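Local structure of aldo-keto reductase AKR14A1 (Escherichia coli, 4AST) at residues B[27-32]-B[295-300]; B[87-92]-B[131-136]. The protein is an aldo-keto reductase that probably uses NADPH to reduce carbonyl compounds, most likely aldehydes, to the corresponding alcohols. All coordinates share one frame; numbering follows the deposited sequence.

Contact 1 (27-32 with 295-300) is buried near the centre of the chain, whereas contact 2 (87-92 with 131-136) is partly buried at the edge of the fold; their centres lie about 15 Å apart. Both reach the same sheet, and along the sequence contact 2 is nested within the loop that contact 1 closes. Their chemistry follows their place. In contact 1 two barrel strands are matched residue by residue through backbone bonds, with apolar groups on one face and a serine pair on the other. Contact 2 instead relies on an arginine making charged and carbonyl bonds, with a separate water bridge between D90 and Y131, beside a neighbouring subunit.

Contact 1. Residues B[27-32]-B[295-300]; sequences ALSLGL and VTSVLI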
# COMPACT_ATOMS: atom_id res chain seq x y z
N ALA B 27 -30.89 -26.75 -2.23
CA ALA B 27 -32.32 -26.69 -2.64
C ALA B 27 -32.99 -25.53 -1.97
O ALA B 27 -33.96 -24.97 -2.51
CB ALA B 27 -33.08 -27.97 -2.37
N LEU B 28 -32.49 -25.17 -0.80
CA LEU B 28 -32.96 -23.94 -0.12
C LEU B 28 -31.82 -22.94 0.01
O LEU B 28 -30.71 -23.30 0.47
CB LEU B 28 -33.53 -24.27 1.28
CG LEU B 28 -34.79 -25.20 1.18
CD1 LEU B 28 -34.30 -26.62 1.22
CD2 LEU B 28 -35.78 -25.09 2.28
N SER B 29 -32.07 -21.72 -0.45
CA SER B 29 -31.08 -20.67 -0.39
C SER B 29 -31.64 -19.59 0.49
O SER B 29 -32.86 -19.41 0.55
CB SER B 29 -30.84 -20.12 -1.81
OG SER B 29 -30.33 -21.13 -2.70
N LEU B 30 -30.77 -18.82 1.15
CA LEU B 30 -31.20 -17.69 1.98
C LEU B 30 -31.12 -16.37 1.21
O LEU B 30 -30.07 -16.00 0.68
CB LEU B 30 -30.39 -17.61 3.23
CG LEU B 30 -30.76 -16.52 4.23
CD1 LEU B 30 -31.96 -16.82 5.05
CD2 LEU B 30 -29.53 -16.31 5.10
N GLY B 31 -32.24 -15.69 1.13
CA GLY B 31 -32.33 -14.37 0.56
C GLY B 31 -32.26 -13.35 1.67
O GLY B 31 -32.73 -13.62 2.77
N LEU B 32 -31.61 -12.21 1.39
CA LEU B 32 -31.36 -11.19 2.40
C LEU B 32 -32.21 -9.98 2.08
O LEU B 32 -31.94 -8.85 2.51
CB LEU B 32 -29.91 -10.84 2.44
CG LEU B 32 -29.07 -11.85 3.25
CD1 LEU B 32 -28.79 -13.14 2.51
CD2 LEU B 32 -27.78 -11.15 3.71
N VAL B 295 -36.84 -26.68 -10.99
CA VAL B 295 -36.49 -25.67 -10.05
C VAL B 295 -35.18 -26.08 -9.35
O VAL B 295 -35.07 -27.18 -8.84
CB VAL B 295 -37.67 -25.42 -9.13
CG1 VAL B 295 -37.34 -24.49 -7.98
CG2 VAL B 295 -38.78 -24.82 -10.00
N THR B 296 -34.17 -25.21 -9.43
CA THR B 296 -32.90 -25.48 -8.82
C THR B 296 -32.91 -25.20 -7.30
O THR B 296 -32.31 -25.97 -6.55
CB THR B 296 -31.80 -24.62 -9.44
OG1 THR B 296 -31.91 -24.63 -10.87
CG2 THR B 296 -30.39 -25.21 -8.97
N SER B 297 -33.60 -24.14 -6.86
CA SER B 297 -33.61 -23.75 -5.47
C SER B 297 -34.77 -22.83 -5.19
O SER B 297 -35.39 -22.32 -6.10
CB SER B 297 -32.29 -23.04 -5.14
OG SER B 297 -32.05 -22.85 -3.76
N VAL B 298 -35.09 -22.64 -3.92
CA VAL B 298 -36.10 -21.71 -3.50
C VAL B 298 -35.48 -20.78 -2.49
O VAL B 298 -34.63 -21.20 -1.67
CB VAL B 298 -37.28 -22.40 -2.82
CG1 VAL B 298 -37.92 -23.42 -3.79
CG2 VAL B 298 -36.82 -23.12 -1.58
N LEU B 299 -35.90 -19.53 -2.54
CA LEU B 299 -35.33 -18.49 -1.70
C LEU B 299 -36.16 -18.24 -0.47
O LEU B 299 -37.20 -17.60 -0.55
CB LEU B 299 -35.25 -17.19 -2.50
CG LEU B 299 -33.95 -17.08 -3.30
CD1 LEU B 299 -34.14 -15.99 -4.33
CD2 LEU B 299 -32.73 -16.80 -2.43
N ILE B 300 -35.69 -18.71 0.67
CA ILE B 300 -36.39 -18.47 1.93
C ILE B 300 -35.77 -17.26 2.60
O ILE B 300 -34.64 -16.90 2.28
CB ILE B 300 -36.36 -19.73 2.86
CG1 ILE B 300 -34.96 -20.11 3.27
CG2 ILE B 300 -36.73 -21.01 2.15
CD1 ILE B 300 -34.92 -21.16 4.36
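L28, S29 and L30 pair with V298, L299 and I300 as neighbouring parallel strands, joining strand 24-31 to strand 297-300 in the buried interior of the chain. The evidence is the bonding ladder. V298 N donates to A27 O (2.9 Å), S29 N to V298 O, I300 N to S29 O and G31 N to I300 O (2.9 Å). The S29 and G31 N-H bonds are almost straight, both at 177°, while the two in the reverse direction are more bent. Axes 4.6 Å apart at closest, inclined by 35°, are consistent with the twist between neighbouring barrel strands. Backbone bonds from L30 to H59 and D61 continue the sheet beyond strand 24-31, and 297-300 pairs in turn with 218-221. The first and last of eight parallel strands therefore meet here and close the TIM barrel of the aldo-keto reductase family. On the outer face, V298 packs against helix 281-290. There L28 and V298 run side by side, with L28 CG 4.0 Å from V298 CG2, and L28 CD2 lies 4.2 Å from I300 CG2. Inside the barrel, S29 OG donates to S297 OG over 2.7 Å. Chi1 of -168° sets the S297 hydroxyl opposite its own backbone N and brings it to S29; the same oxygen is hydrogen-bonded to P26 O, so it links two residues of strand 24-31. L299 CD2 flanks this pair, 3.9 Å from S29 CB and 3.8 Å from G31 N, and I220 touches S29, S297 and L299 from the adjoining strand.

Contact 2. Residues B[87-92]-B[131-136]; sequences AYRDEL and YVDIFY
R89 reaches from the 3-10 turn of segment 87-92 to D133 and Y131 on segment 131-136, which leads into the next barrel strand, and its salt bridge with D133 dominates the contact. Two nitrogens grip a single carboxylate oxygen end-on: R89 NH1 lies 2.8 Å and R89 NH2 3.1 Å from D133 OD2. That oxygen is only 6° out of the guanidinium plane for either bond, yet the two flat groups stand nearly perpendicular, at 87°. NH1 uses the syn lone pair of OD2, whereas NH2 meets the oxygen from above the carboxylate plane. The arginine chain is bent at chi2 (84°) and extended about the next bond, which carries its head across to D133.

A hydrogen bond to a backbone carbonyl joins R89 NH2 to Y131 O (3.0 Å); it is less straight, with the donor above the carbonyl plane. Beside it, NH2 comes obliquely to the Y131 ring, 3.3 Å from Y131 CE1. A water completes the polar links, donating to D90 OD1 (2.6 Å) and hydrogen-bonded to Y131 OH at 2.7 Å.

The carboxylate has other partners: D133 OD2 takes the N-H of I94, on strand 93-98, and D133 OD1 forms a salt bridge with K114 of a second subunit. Q122 of that subunit holds D90 OD2. This contact thus ties the loop before one strand of the TIM barrel to the chain entering the next, right at a subunit interface. With an arginine, a lysine of the second subunit and a backbone N-H around it, the D133 carboxylate is probably stabilised in its ionised form.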
# COMPACT_ATOMS: atom_id res chain seq x y z
N ALA B 87 -12.66 -18.06 6.76
CA ALA B 87 -12.17 -19.33 6.32
C ALA B 87 -13.14 -20.04 5.39
O ALA B 87 -12.83 -21.16 4.91
CB ALA B 87 -11.96 -20.21 7.55
N TYR B 88 -14.35 -19.49 5.20
CA TYR B 88 -15.41 -20.24 4.53
C TYR B 88 -15.94 -19.62 3.24
O TYR B 88 -16.86 -20.16 2.62
CB TYR B 88 -16.57 -20.44 5.48
CG TYR B 88 -16.28 -21.27 6.70
CD1 TYR B 88 -15.71 -22.54 6.60
CD2 TYR B 88 -16.57 -20.76 8.00
CE1 TYR B 88 -15.47 -23.31 7.75
CE2 TYR B 88 -16.32 -21.51 9.15
CZ TYR B 88 -15.77 -22.77 9.03
OH TYR B 88 -15.56 -23.52 10.20
N ARG B 89 -15.33 -18.52 2.79
CA ARG B 89 -15.88 -17.80 1.65
C ARG B 89 -15.94 -18.67 0.39
O ARG B 89 -16.87 -18.55 -0.42
CB ARG B 89 -15.07 -16.50 1.39
CG ARG B 89 -14.74 -16.19 -0.10
CD ARG B 89 -15.91 -15.50 -0.61
NE ARG B 89 -16.08 -15.01 -1.98
CZ ARG B 89 -17.08 -15.40 -2.77
NH1 ARG B 89 -17.80 -16.50 -2.50
NH2 ARG B 89 -17.31 -14.71 -3.88
N ASP B 90 -14.95 -19.53 0.21
CA ASP B 90 -14.91 -20.35 -1.01
C ASP B 90 -15.86 -21.53 -0.90
O ASP B 90 -15.99 -22.30 -1.84
CB ASP B 90 -13.51 -20.82 -1.30
CG ASP B 90 -12.54 -19.66 -1.60
OD1 ASP B 90 -13.03 -18.58 -2.04
OD2 ASP B 90 -11.30 -19.83 -1.37
N GLU B 91 -16.58 -21.64 0.21
CA GLU B 91 -17.67 -22.63 0.36
C GLU B 91 -19.04 -21.93 0.18
O GLU B 91 -20.08 -22.55 0.37
CB GLU B 91 -17.59 -23.27 1.77
CG GLU B 91 -16.49 -24.29 1.91
CD GLU B 91 -16.30 -24.85 3.31
OE1 GLU B 91 -17.28 -25.31 3.91
OE2 GLU B 91 -15.20 -24.74 3.85
N LEU B 92 -19.02 -20.64 -0.17
CA LEU B 92 -20.25 -19.88 -0.34
C LEU B 92 -20.45 -19.45 -1.77
O LEU B 92 -19.47 -19.20 -2.51
CB LEU B 92 -20.20 -18.64 0.54
CG LEU B 92 -20.10 -18.80 2.02
CD1 LEU B 92 -20.30 -17.44 2.68
CD2 LEU B 92 -21.24 -19.68 2.42
N TYR B 131 -15.05 -10.50 -5.84
CA TYR B 131 -16.01 -10.86 -6.87
C TYR B 131 -17.22 -11.51 -6.24
O TYR B 131 -17.15 -12.01 -5.11
CB TYR B 131 -15.42 -11.79 -7.92
CG TYR B 131 -14.90 -13.06 -7.35
CD1 TYR B 131 -15.76 -14.11 -7.00
CD2 TYR B 131 -13.53 -13.27 -7.19
CE1 TYR B 131 -15.26 -15.29 -6.46
CE2 TYR B 131 -13.03 -14.47 -6.67
CZ TYR B 131 -13.91 -15.47 -6.31
OH TYR B 131 -13.43 -16.65 -5.75
N VAL B 132 -18.36 -11.41 -6.91
CA VAL B 132 -19.53 -12.18 -6.52
C VAL B 132 -19.54 -13.42 -7.39
O VAL B 132 -19.01 -13.44 -8.49
CB VAL B 132 -20.84 -11.40 -6.75
CG1 VAL B 132 -20.93 -10.28 -5.76
CG2 VAL B 132 -21.02 -10.96 -8.24
N ASP B 133 -20.12 -14.45 -6.87
CA ASP B 133 -20.25 -15.70 -7.61
C ASP B 133 -21.27 -15.51 -8.72
O ASP B 133 -21.06 -16.04 -9.84
CB ASP B 133 -20.65 -16.82 -6.66
CG ASP B 133 -19.63 -17.05 -5.57
OD1 ASP B 133 -18.64 -17.76 -5.83
OD2 ASP B 133 -19.79 -16.46 -4.47
N ILE B 134 -22.39 -14.82 -8.42
CA ILE B 134 -23.41 -14.55 -9.42
C ILE B 134 -23.81 -13.10 -9.44
O ILE B 134 -24.20 -12.56 -8.43
CB ILE B 134 -24.70 -15.35 -9.24
CG1 ILE B 134 -24.39 -16.81 -8.88
CG2 ILE B 134 -25.51 -15.25 -10.54
CD1 ILE B 134 -25.64 -17.62 -8.64
N PHE B 135 -23.79 -12.48 -10.62
CA PHE B 135 -24.29 -11.13 -10.76
C PHE B 135 -25.47 -11.15 -11.67
O PHE B 135 -25.42 -11.71 -12.76
CB PHE B 135 -23.19 -10.24 -11.37
CG PHE B 135 -23.59 -8.80 -11.53
CD1 PHE B 135 -24.10 -8.09 -10.47
CD2 PHE B 135 -23.42 -8.15 -12.73
CE1 PHE B 135 -24.44 -6.77 -10.59
CE2 PHE B 135 -23.81 -6.83 -12.87
CZ PHE B 135 -24.31 -6.14 -11.79
N TYR B 136 -26.54 -10.49 -11.24
CA TYR B 136 -27.77 -10.48 -11.99
C TYR B 136 -28.15 -9.11 -12.52
O TYR B 136 -27.92 -8.11 -11.84
CB TYR B 136 -28.92 -10.78 -11.08
CG TYR B 136 -29.15 -12.19 -10.62
CD1 TYR B 136 -28.54 -12.69 -9.49
CD2 TYR B 136 -30.13 -12.99 -11.24
CE1 TYR B 136 -28.82 -13.97 -9.05
CE2 TYR B 136 -30.44 -14.25 -10.76
CZ TYR B 136 -29.78 -14.73 -9.67
OH TYR B 136 -30.07 -15.96 -9.19
O HOH W 1 -14.70 -18.24 -4.01